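Local atomic coordinates of leucine--tRNA ligase (Agrobacterium radiobacter, PDB entry 5AH5), a protein that probably joins L-leucine to its cognate tRNA at the expense of ATP, as a class I aminoacyl-tRNA synthetase. Residues Ser195-Leu200 and Asn220-Thr225; Leu201-Ser206 and Phe552-Val557. One frame throughout, in Å; residues are numbered along the deposited sequence.

Overall arrangement
From the N terminus, the chain enters helix 197-202, whose first part belongs to interaction 1 and whose last residues open interaction 2. It then returns along helix 212-222 and turns into strand 224-234, where interaction 1 closes a short loop of 19 residues. Interaction 2 closes only after 345 residues, a span that includes the editing-domain sequence and the zinc site, when the chain reaches 552-557, which leads into the edge strand 556-560 of the parallel sheet of the catalytic core. The segments alternate, so the two contacts cross. Among the links between them are the Arg-224 to Asp-202 salt bridge, packing of Arg-224 and Ile-222 on Leu-201, and a long, weak ion pair of Arg-199 with Asp-553.

Interaction 1: residues Ser195-Leu200 and Asn220-Thr225; sequences SYADRL and NWIGRT. With nucleotides of chain D.
With CG of Arg-224 trans to its own N (chi1 -175°), the side chain runs out extended from the start of strand 224-234 and bends only at chi3 (68°), which carries the guanidinium to Asp-198 on helix 197-202. The two side chains cross at about a right angle. NH1 of Arg-224 donates to OD1 of Asp-198 over 3.0 Å in a nearly straight salt bridge; the oxygen lies in the guanidinium plane but is itself met from well above the carboxylate plane. Tyr-410 OH, from strand 404-410, also bonds to OD1, while the same NH1 reaches Asp-202 one turn farther along the helix. Beside this polar pair, Ile-222 sends its two branches to different residues of the helix: CG2 meets Ala-197 CB at 4.1 Å, and CD1 packs on Leu-200 CB at 3.8 Å. Gly-223, with positive phi, carries the chain from helix 212-222 into the strand that pairs with 404-410, a ribbon consistent with the connection between the catalytic core and editing domain of leucyl-tRNA synthetases. At the other end of the segment, Asn-220 ND2 gives a weak hydrogen bond to O2' of G79 of chain D at 3.4 Å. Trp-221, in cation-pi contact with Arg-411, presents its ring edge, with CZ3 3.5 Å from OP1 of C80 of chain D, while NE1 is held by Glu-167. Arg-224 probably offsets part of the negative charge of both Asp-198 and Asp-202, one turn apart, and so ties the strand start to that helix.

Interaction 2: residues Leu201-Ser206 and Phe552-Val557; sequences LDDLES and FDEPFV
Asp-203 and Asp-553 bring their carboxylates together, OD2 to OD2 at 3.3 Å, with the planes 66° apart and the side chains crossing at about a right angle. The like charges are bridged by Lys-542 of helix 533-546, whose NZ forms salt bridges with both OD2 atoms. Glu-554 is the third acid of the group. Its chain folds back at chi2 (-76°), laying OE2 3.6 Å from Asp-203 CB and 4.3 Å from Asp-203 OD2. This OE2 is shared by Lys-542 and Arg-538, so the three acids gather round two basic side chains of one helix, which probably offset much of their mutual repulsion. The acids at 553 and 554 lie in the loop that follows helix 533-546 and leads into strand 556-560, an edge strand of the four-stranded parallel sheet. Strand 520-524, this helix and strand 556-560 make a beta-alpha-beta crossover of the Rossmann-type catalytic core of class I synthetases, and Asp-203 approaches the crossover from segment 201-206. Farther out, His-545 ND1 is hydrogen-bonded to Asp-553 OD1, fixing the other oxygen of that carboxylate. Behind Asp-203, its backbone O is gripped twice by Ser-206: OG donates at 2.9 Å, in the carbonyl plane and on a lone pair, and the backbone N of Ser-206 adds a bond of 3.1 Å to the same O. Farther along the chain, Phe-556 O accepts from Trp-210 NE1, while the Phe-556 ring, turned the other way, stacks with Tyr-523.

Interaction 1: residues Ser195-Leu200 and Asn220-Thr225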
ATOM      1  N   SER B 195     -14.651  -0.499  16.969  1.00 40.40           N
ATOM      2  CA  SER B 195     -15.128  -1.823  17.373  1.00 40.62           C
ATOM      3  C   SER B 195     -14.334  -2.960  16.713  1.00 40.46           C
ATOM      4  O   SER B 195     -14.424  -4.103  17.137  1.00 39.50           O
ATOM      5  CB  SER B 195     -16.635  -1.973  17.062  1.00 41.50           C
ATOM      6  OG  SER B 195     -16.892  -1.916  15.650  1.00 41.13           O
ATOM      7  N   TYR B 196     -13.622  -2.642  15.640  1.00 37.88           N
ATOM      8  CA  TYR B 196     -12.714  -3.559  14.983  1.00 38.74           C
ATOM      9  C   TYR B 196     -11.252  -3.334  15.341  1.00 37.18           C
ATOM     10  O   TYR B 196     -10.385  -4.008  14.803  1.00 36.43           O
ATOM     11  CB  TYR B 196     -12.854  -3.432  13.470  1.00 35.18           C
ATOM     12  CG  TYR B 196     -14.063  -4.142  12.955  1.00 39.35           C
ATOM     13  CD1 TYR B 196     -15.352  -3.726  13.314  1.00 36.66           C
ATOM     14  CD2 TYR B 196     -13.934  -5.243  12.117  1.00 36.58           C
ATOM     15  CE1 TYR B 196     -16.470  -4.387  12.846  1.00 37.84           C
ATOM     16  CE2 TYR B 196     -15.039  -5.895  11.637  1.00 38.52           C
ATOM     17  CZ  TYR B 196     -16.313  -5.454  11.997  1.00 37.89           C
ATOM     18  OH  TYR B 196     -17.394  -6.135  11.507  1.00 34.78           O
ATOM     19  N   ALA B 197     -10.969  -2.414  16.243  1.00 37.11           N
ATOM     20  CA  ALA B 197      -9.597  -1.979  16.465  1.00 39.92           C
ATOM     21  C   ALA B 197      -8.699  -3.090  17.009  1.00 40.09           C
ATOM     22  O   ALA B 197      -7.518  -3.144  16.664  1.00 42.54           O
ATOM     23  CB  ALA B 197      -9.548  -0.783  17.392  1.00 42.15           C
ATOM     24  N   ASP B 198      -9.248  -3.938  17.865  1.00 34.48           N
ATOM     25  CA  ASP B 198      -8.519  -5.088  18.356  1.00 42.09           C
ATOM     26  C   ASP B 198      -8.094  -6.065  17.244  1.00 43.08           C
ATOM     27  O   ASP B 198      -6.976  -6.544  17.242  1.00 46.21           O
ATOM     28  CB  ASP B 198      -9.356  -5.853  19.401  1.00 45.38           C
ATOM     29  CG  ASP B 198      -9.269  -5.247  20.801  1.00 43.21           C
ATOM     30  OD1 ASP B 198      -8.387  -4.402  21.100  1.00 46.45           O
ATOM     31  OD2 ASP B 198     -10.085  -5.682  21.624  1.00 48.30           O
ATOM     32  N   ARG B 199      -9.003  -6.382  16.333  1.00 41.31           N
ATOM     33  CA  ARG B 199      -8.671  -7.218  15.207  1.00 41.68           C
ATOM     34  C   ARG B 199      -7.705  -6.611  14.202  1.00 42.78           C
ATOM     35  O   ARG B 199      -6.902  -7.341  13.616  1.00 39.37           O
ATOM     36  CB  ARG B 199      -9.900  -7.559  14.461  1.00 44.28           C
ATOM     37  CG  ARG B 199     -10.777  -8.570  15.137  1.00 47.65           C
ATOM     38  CD  ARG B 199     -11.501  -9.300  14.032  1.00 50.41           C
ATOM     39  NE  ARG B 199     -12.886  -9.028  14.005  1.00 52.49           N
ATOM     40  CZ  ARG B 199     -13.672  -9.233  12.956  1.00 55.66           C
ATOM     41  NH1 ARG B 199     -13.209  -9.643  11.765  1.00 46.79           N
ATOM     42  NH2 ARG B 199     -14.963  -8.955  13.113  1.00 56.09           N
ATOM     43  N   LEU B 200      -7.830  -5.307  13.969  1.00 38.46           N
ATOM     44  CA  LEU B 200      -6.880  -4.570  13.165  1.00 37.42           C
ATOM     45  C   LEU B 200      -5.459  -4.628  13.781  1.00 39.30           C
ATOM     46  O   LEU B 200      -4.465  -4.782  13.075  1.00 42.41           O
ATOM     47  CB  LEU B 200      -7.328  -3.102  13.032  1.00 36.86           C
ATOM     48  CG  LEU B 200      -8.568  -2.878  12.157  1.00 41.62           C
ATOM     49  CD1 LEU B 200      -9.058  -1.428  12.293  1.00 40.93           C
ATOM     50  CD2 LEU B 200      -8.293  -3.274  10.693  1.00 38.06           C
ATOM     51  N   ASN B 220       0.996   2.026  16.043  1.00 35.62           N
ATOM     52  CA  ASN B 220       1.022   3.314  16.706  1.00 37.91           C
ATOM     53  C   ASN B 220      -0.204   4.169  16.382  1.00 42.12           C
ATOM     54  O   ASN B 220      -0.578   4.998  17.198  1.00 40.27           O
ATOM     55  CB  ASN B 220       2.223   4.135  16.250  1.00 38.24           C
ATOM     56  CG  ASN B 220       3.573   3.557  16.695  1.00 39.34           C
ATOM     57  OD1 ASN B 220       3.662   2.718  17.589  1.00 40.50           O
ATOM     58  ND2 ASN B 220       4.627   4.020  16.049  1.00 37.23           N
ATOM     59  N   TRP B 221      -0.764   4.044  15.173  1.00 39.40           N
ATOM     60  CA  TRP B 221      -1.995   4.779  14.830  1.00 37.63           C
ATOM     61  C   TRP B 221      -3.185   4.300  15.658  1.00 41.56           C
ATOM     62  O   TRP B 221      -3.931   5.107  16.217  1.00 40.86           O
ATOM     63  CB  TRP B 221      -2.313   4.683  13.354  1.00 36.65           C
ATOM     64  CG  TRP B 221      -3.397   5.587  12.970  1.00 34.65           C
ATOM     65  CD1 TRP B 221      -4.715   5.262  12.785  1.00 33.48           C
ATOM     66  CD2 TRP B 221      -3.286   6.994  12.747  1.00 32.98           C
ATOM     67  NE1 TRP B 221      -5.427   6.397  12.448  1.00 33.35           N
ATOM     68  CE2 TRP B 221      -4.569   7.465  12.407  1.00 31.84           C
ATOM     69  CE3 TRP B 221      -2.213   7.904  12.769  1.00 30.04           C
ATOM     70  CZ2 TRP B 221      -4.811   8.809  12.134  1.00 34.59           C
ATOM     71  CZ3 TRP B 221      -2.447   9.221  12.497  1.00 29.68           C
ATOM     72  CH2 TRP B 221      -3.738   9.681  12.176  1.00 33.80           C
ATOM     73  N   ILE B 222      -3.351   2.987  15.742  1.00 41.44           N
ATOM     74  CA  ILE B 222      -4.465   2.418  16.496  1.00 43.64           C
ATOM     75  C   ILE B 222      -4.309   2.730  17.986  1.00 48.28           C
ATOM     76  O   ILE B 222      -5.248   3.218  18.626  1.00 44.72           O
ATOM     77  CB  ILE B 222      -4.586   0.923  16.246  1.00 43.19           C
ATOM     78  CG1 ILE B 222      -4.942   0.667  14.762  1.00 41.61           C
ATOM     79  CG2 ILE B 222      -5.573   0.288  17.219  1.00 40.60           C
ATOM     80  CD1 ILE B 222      -4.611  -0.743  14.313  1.00 40.84           C
ATOM     81  N   GLY B 223      -3.106   2.435  18.494  1.00 48.19           N
ATOM     82  CA  GLY B 223      -2.601   2.934  19.765  1.00 43.50           C
ATOM     83  C   GLY B 223      -3.408   2.437  20.930  1.00 42.55           C
ATOM     84  O   GLY B 223      -4.003   3.233  21.663  1.00 41.93           O
ATOM     85  N   ARG B 224      -3.486   1.131  21.071  1.00 41.74           N
ATOM     86  CA  ARG B 224      -4.115   0.517  22.259  1.00 48.21           C
ATOM     87  C   ARG B 224      -3.272   0.699  23.572  1.00 55.09           C
ATOM     88  O   ARG B 224      -2.056   0.427  23.605  1.00 50.42           O
ATOM     89  CB  ARG B 224      -4.396  -0.961  22.012  1.00 45.62           C
ATOM     90  CG  ARG B 224      -5.144  -1.637  23.143  1.00 45.74           C
ATOM     91  CD  ARG B 224      -5.614  -3.025  22.772  1.00 46.87           C
ATOM     92  NE  ARG B 224      -4.490  -3.939  22.616  1.00 46.77           N
ATOM     93  CZ  ARG B 224      -4.500  -5.075  21.911  1.00 54.29           C
ATOM     94  NH1 ARG B 224      -5.578  -5.501  21.240  1.00 53.61           N
ATOM     95  NH2 ARG B 224      -3.389  -5.801  21.862  1.00 59.45           N
ATOM     96  N   THR B 225      -3.942   1.167  24.627  1.00 60.76           N
ATOM     97  CA  THR B 225      -3.333   1.542  25.927  1.00 64.49           C
ATOM     98  C   THR B 225      -4.031   0.761  27.036  1.00 57.29           C
ATOM     99  O   THR B 225      -5.237   0.488  26.965  1.00 53.59           O
ATOM    100  CB  THR B 225      -3.494   3.066  26.185  1.00 69.65           C
ATOM    101  OG1 THR B 225      -2.693   3.792  25.251  1.00 78.51           O
ATOM    102  CG2 THR B 225      -3.056   3.477  27.588  1.00 79.59           C
TER
ATOM    103  P     G D  79       6.843  10.697   9.703  1.00 54.92           P
ATOM    104  OP1   G D  79       5.739  11.086   8.782  1.00 57.50           O
ATOM    105  OP2   G D  79       7.590  11.740  10.455  1.00 47.26           O
ATOM    106  O5'   G D  79       6.277   9.715  10.808  1.00 42.68           O
ATOM    107  C5'   G D  79       5.387   8.704  10.347  1.00 44.96           C
ATOM    108  C4'   G D  79       5.098   7.770  11.461  1.00 43.93           C
ATOM    109  O4'   G D  79       6.351   7.241  12.006  1.00 44.94           O
ATOM    110  C3'   G D  79       4.433   8.401  12.673  1.00 39.07           C
ATOM    111  O3'   G D  79       3.044   8.633  12.450  1.00 45.74           O
ATOM    112  C2'   G D  79       4.691   7.320  13.696  1.00 39.91           C
ATOM    113  O2'   G D  79       3.909   6.177  13.501  1.00 38.28           O
ATOM    114  C1'   G D  79       6.150   6.955  13.377  1.00 39.47           C
ATOM    115  N9    G D  79       7.106   7.729  14.160  1.00 36.70           N
ATOM    116  C8    G D  79       7.981   8.704  13.737  1.00 39.04           C
ATOM    117  N7    G D  79       8.715   9.186  14.703  1.00 39.31           N
ATOM    118  C5    G D  79       8.289   8.496  15.832  1.00 40.33           C
ATOM    119  C6    G D  79       8.739   8.564  17.177  1.00 45.04           C
ATOM    120  O6    G D  79       9.634   9.273  17.658  1.00 46.49           O
ATOM    121  N1    G D  79       8.040   7.681  17.995  1.00 41.43           N
ATOM    122  C2    G D  79       7.039   6.836  17.573  1.00 40.25           C
ATOM    123  N2    G D  79       6.476   6.057  18.514  1.00 35.77           N
ATOM    124  N3    G D  79       6.636   6.742  16.319  1.00 34.92           N
ATOM    125  C4    G D  79       7.293   7.599  15.512  1.00 35.00           C
ATOM    126  P     C D  80       2.288   9.959  13.009  1.00 40.13           P
ATOM    127  OP1   C D  80       0.922  10.029  12.390  1.00 44.66           O
ATOM    128  OP2   C D  80       3.189  11.117  12.969  1.00 36.50           O
ATOM    129  O5'   C D  80       2.076   9.646  14.545  1.00 37.10           O
ATOM    130  C5'   C D  80       1.027   8.822  14.994  1.00 43.01           C
ATOM    131  C4'   C D  80       1.167   8.615  16.476  1.00 46.12           C
ATOM    132  O4'   C D  80       2.446   7.999  16.791  1.00 51.87           O
ATOM    133  C3'   C D  80       1.165   9.867  17.338  1.00 48.03           C
ATOM    134  O3'   C D  80      -0.163  10.368  17.467  1.00 47.76           O
ATOM    135  C2'   C D  80       1.738   9.307  18.628  1.00 46.53           C
ATOM    136  O2'   C D  80       0.819   8.479  19.297  1.00 41.33           O
ATOM    137  C1'   C D  80       2.883   8.450  18.078  1.00 52.18           C
ATOM    138  N1    C D  80       4.150   9.221  17.938  1.00 44.68           N
ATOM    139  C2    C D  80       4.867   9.538  19.094  1.00 44.49           C
ATOM    140  O2    C D  80       4.451   9.128  20.187  1.00 43.13           O
ATOM    141  N3    C D  80       6.001  10.271  18.988  1.00 43.23           N
ATOM    142  C4    C D  80       6.377  10.748  17.801  1.00 45.89           C
ATOM    143  N4    C D  80       7.492  11.477  17.743  1.00 46.18           N
ATOM    144  C5    C D  80       5.624  10.501  16.615  1.00 46.54           C
ATOM    145  C6    C D  80       4.541   9.722  16.725  1.00 46.06           C
TER

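Interaction 2: residues Leu201-Ser206 and Phe552-Val557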
ATOM      1  N   LEU B 201      -5.379  -4.507  15.092  1.00 41.27           N
ATOM      2  CA  LEU B 201      -4.110  -4.489  15.795  1.00 46.55           C
ATOM      3  C   LEU B 201      -3.507  -5.904  15.864  1.00 48.33           C
ATOM      4  O   LEU B 201      -2.409  -6.110  15.401  1.00 42.48           O
ATOM      5  CB  LEU B 201      -4.324  -3.907  17.194  1.00 53.02           C
ATOM      6  CG  LEU B 201      -3.111  -3.700  18.079  1.00 62.14           C
ATOM      7  CD1 LEU B 201      -2.005  -2.932  17.354  1.00 62.14           C
ATOM      8  CD2 LEU B 201      -3.544  -2.982  19.346  1.00 63.12           C
ATOM      9  N   ASP B 202      -4.257  -6.879  16.376  1.00 47.95           N
ATOM     10  CA  ASP B 202      -3.761  -8.255  16.504  1.00 45.66           C
ATOM     11  C   ASP B 202      -3.495  -8.992  15.167  1.00 48.41           C
ATOM     12  O   ASP B 202      -2.596  -9.864  15.112  1.00 44.80           O
ATOM     13  CB  ASP B 202      -4.714  -9.093  17.372  1.00 48.37           C
ATOM     14  CG  ASP B 202      -4.942  -8.495  18.803  1.00 51.06           C
ATOM     15  OD1 ASP B 202      -4.190  -7.589  19.232  1.00 49.12           O
ATOM     16  OD2 ASP B 202      -5.907  -8.936  19.483  1.00 55.65           O
ATOM     17  N   ASP B 203      -4.269  -8.697  14.109  1.00 40.98           N
ATOM     18  CA  ASP B 203      -4.070  -9.382  12.836  1.00 40.01           C
ATOM     19  C   ASP B 203      -2.846  -8.875  12.086  1.00 36.75           C
ATOM     20  O   ASP B 203      -2.433  -9.522  11.137  1.00 40.50           O
ATOM     21  CB  ASP B 203      -5.310  -9.349  11.922  1.00 42.11           C
ATOM     22  CG  ASP B 203      -6.534 -10.015  12.545  1.00 52.52           C
ATOM     23  OD1 ASP B 203      -6.392 -10.753  13.559  1.00 52.12           O
ATOM     24  OD2 ASP B 203      -7.663  -9.776  12.018  1.00 51.86           O
ATOM     25  N   LEU B 204      -2.251  -7.750  12.504  1.00 37.80           N
ATOM     26  CA  LEU B 204      -0.914  -7.368  12.034  1.00 40.79           C
ATOM     27  C   LEU B 204       0.166  -8.450  12.221  1.00 44.98           C
ATOM     28  O   LEU B 204       1.070  -8.563  11.377  1.00 41.61           O
ATOM     29  CB  LEU B 204      -0.422  -6.091  12.700  1.00 40.48           C
ATOM     30  CG  LEU B 204      -1.210  -4.839  12.271  1.00 38.91           C
ATOM     31  CD1 LEU B 204      -0.992  -3.735  13.263  1.00 42.27           C
ATOM     32  CD2 LEU B 204      -0.843  -4.384  10.896  1.00 40.12           C
ATOM     33  N   GLU B 205       0.087  -9.217  13.307  1.00 46.95           N
ATOM     34  CA  GLU B 205       1.050 -10.307  13.538  1.00 54.74           C
ATOM     35  C   GLU B 205       1.024 -11.358  12.404  1.00 50.54           C
ATOM     36  O   GLU B 205       2.055 -11.937  12.112  1.00 47.43           O
ATOM     37  CB  GLU B 205       0.818 -10.992  14.892  1.00 63.21           C
ATOM     38  CG  GLU B 205       1.228 -10.162  16.113  1.00 76.78           C
ATOM     39  CD  GLU B 205       0.786 -10.794  17.450  1.00 94.06           C
ATOM     40  OE1 GLU B 205       1.277 -11.904  17.820  1.00 91.51           O
ATOM     41  OE2 GLU B 205      -0.057 -10.172  18.144  1.00 95.50           O
ATOM     42  N   SER B 206      -0.127 -11.571  11.755  1.00 43.77           N
ATOM     43  CA  SER B 206      -0.232 -12.553  10.670  1.00 47.12           C
ATOM     44  C   SER B 206       0.228 -12.046   9.274  1.00 43.90           C
ATOM     45  O   SER B 206       0.377 -12.856   8.359  1.00 44.63           O
ATOM     46  CB  SER B 206      -1.655 -13.120  10.594  1.00 48.57           C
ATOM     47  OG  SER B 206      -2.581 -12.170  10.074  1.00 58.63           O
ATOM     48  N   PHE B 552     -12.629 -14.067   3.301  1.00 38.11           N
ATOM     49  CA  PHE B 552     -11.251 -13.796   3.748  1.00 35.04           C
ATOM     50  C   PHE B 552     -11.268 -12.504   4.523  1.00 35.07           C
ATOM     51  O   PHE B 552     -12.198 -11.705   4.401  1.00 35.56           O
ATOM     52  CB  PHE B 552     -10.268 -13.760   2.567  1.00 33.89           C
ATOM     53  CG  PHE B 552     -10.662 -12.807   1.493  1.00 33.19           C
ATOM     54  CD1 PHE B 552     -11.549 -13.194   0.495  1.00 32.45           C
ATOM     55  CD2 PHE B 552     -10.213 -11.492   1.526  1.00 34.48           C
ATOM     56  CE1 PHE B 552     -11.918 -12.316  -0.500  1.00 35.44           C
ATOM     57  CE2 PHE B 552     -10.625 -10.592   0.566  1.00 36.39           C
ATOM     58  CZ  PHE B 552     -11.479 -11.000  -0.454  1.00 37.25           C
ATOM     59  N   ASP B 553     -10.243 -12.301   5.319  1.00 32.95           N
ATOM     60  CA  ASP B 553     -10.248 -11.321   6.388  1.00 36.33           C
ATOM     61  C   ASP B 553      -9.209 -10.248   6.187  1.00 35.02           C
ATOM     62  O   ASP B 553      -9.135  -9.316   6.987  1.00 34.09           O
ATOM     63  CB  ASP B 553      -9.962 -12.053   7.724  1.00 40.13           C
ATOM     64  CG  ASP B 553     -10.528 -11.329   8.924  1.00 46.37           C
ATOM     65  OD1 ASP B 553     -11.752 -11.068   8.926  1.00 53.57           O
ATOM     66  OD2 ASP B 553      -9.793 -11.036   9.872  1.00 44.58           O
ATOM     67  N   GLU B 554      -8.378 -10.380   5.154  1.00 33.73           N
ATOM     68  CA  GLU B 554      -7.302  -9.422   4.899  1.00 34.51           C
ATOM     69  C   GLU B 554      -7.221  -9.239   3.435  1.00 33.39           C
ATOM     70  O   GLU B 554      -7.248 -10.227   2.735  1.00 31.11           O
ATOM     71  CB  GLU B 554      -5.924  -9.907   5.407  1.00 35.69           C
ATOM     72  CG  GLU B 554      -5.795  -9.761   6.907  1.00 36.66           C
ATOM     73  CD  GLU B 554      -5.545  -8.329   7.391  1.00 36.04           C
ATOM     74  OE1 GLU B 554      -5.105  -7.429   6.616  1.00 32.88           O
ATOM     75  OE2 GLU B 554      -5.758  -8.110   8.591  1.00 33.94           O
ATOM     76  N   PRO B 555      -7.148  -7.975   2.960  1.00 28.67           N
ATOM     77  CA  PRO B 555      -7.238  -7.737   1.530  1.00 29.93           C
ATOM     78  C   PRO B 555      -6.021  -8.084   0.738  1.00 29.54           C
ATOM     79  O   PRO B 555      -6.163  -8.373  -0.448  1.00 31.62           O
ATOM     80  CB  PRO B 555      -7.432  -6.202   1.455  1.00 31.53           C
ATOM     81  CG  PRO B 555      -6.845  -5.705   2.735  1.00 29.40           C
ATOM     82  CD  PRO B 555      -7.245  -6.730   3.714  1.00 27.53           C
ATOM     83  N   PHE B 556      -4.829  -7.902   1.327  1.00 27.79           N
ATOM     84  CA  PHE B 556      -3.591  -7.917   0.547  1.00 30.80           C
ATOM     85  C   PHE B 556      -2.537  -8.840   1.250  1.00 28.04           C
ATOM     86  O   PHE B 556      -2.206  -8.641   2.409  1.00 32.70           O
ATOM     87  CB  PHE B 556      -3.032  -6.499   0.369  1.00 29.27           C
ATOM     88  CG  PHE B 556      -4.070  -5.441  -0.011  1.00 31.47           C
ATOM     89  CD1 PHE B 556      -4.718  -5.489  -1.224  1.00 28.29           C
ATOM     90  CD2 PHE B 556      -4.302  -4.328   0.824  1.00 30.67           C
ATOM     91  CE1 PHE B 556      -5.668  -4.500  -1.566  1.00 30.48           C
ATOM     92  CE2 PHE B 556      -5.209  -3.329   0.465  1.00 30.43           C
ATOM     93  CZ  PHE B 556      -5.929  -3.456  -0.717  1.00 28.18           C
ATOM     94  N   VAL B 557      -2.103  -9.875   0.574  1.00 31.49           N
ATOM     95  CA  VAL B 557      -1.177 -10.841   1.186  1.00 30.73           C
ATOM     96  C   VAL B 557       0.212 -10.216   1.355  1.00 29.74           C
ATOM     97  O   VAL B 557       0.694 -10.076   2.455  1.00 33.36           O
ATOM     98  CB  VAL B 557      -1.111 -12.169   0.402  1.00 33.48           C
ATOM     99  CG1 VAL B 557      -0.012 -13.116   0.979  1.00 33.61           C
ATOM    100  CG2 VAL B 557      -2.434 -12.876   0.492  1.00 33.65           C
TER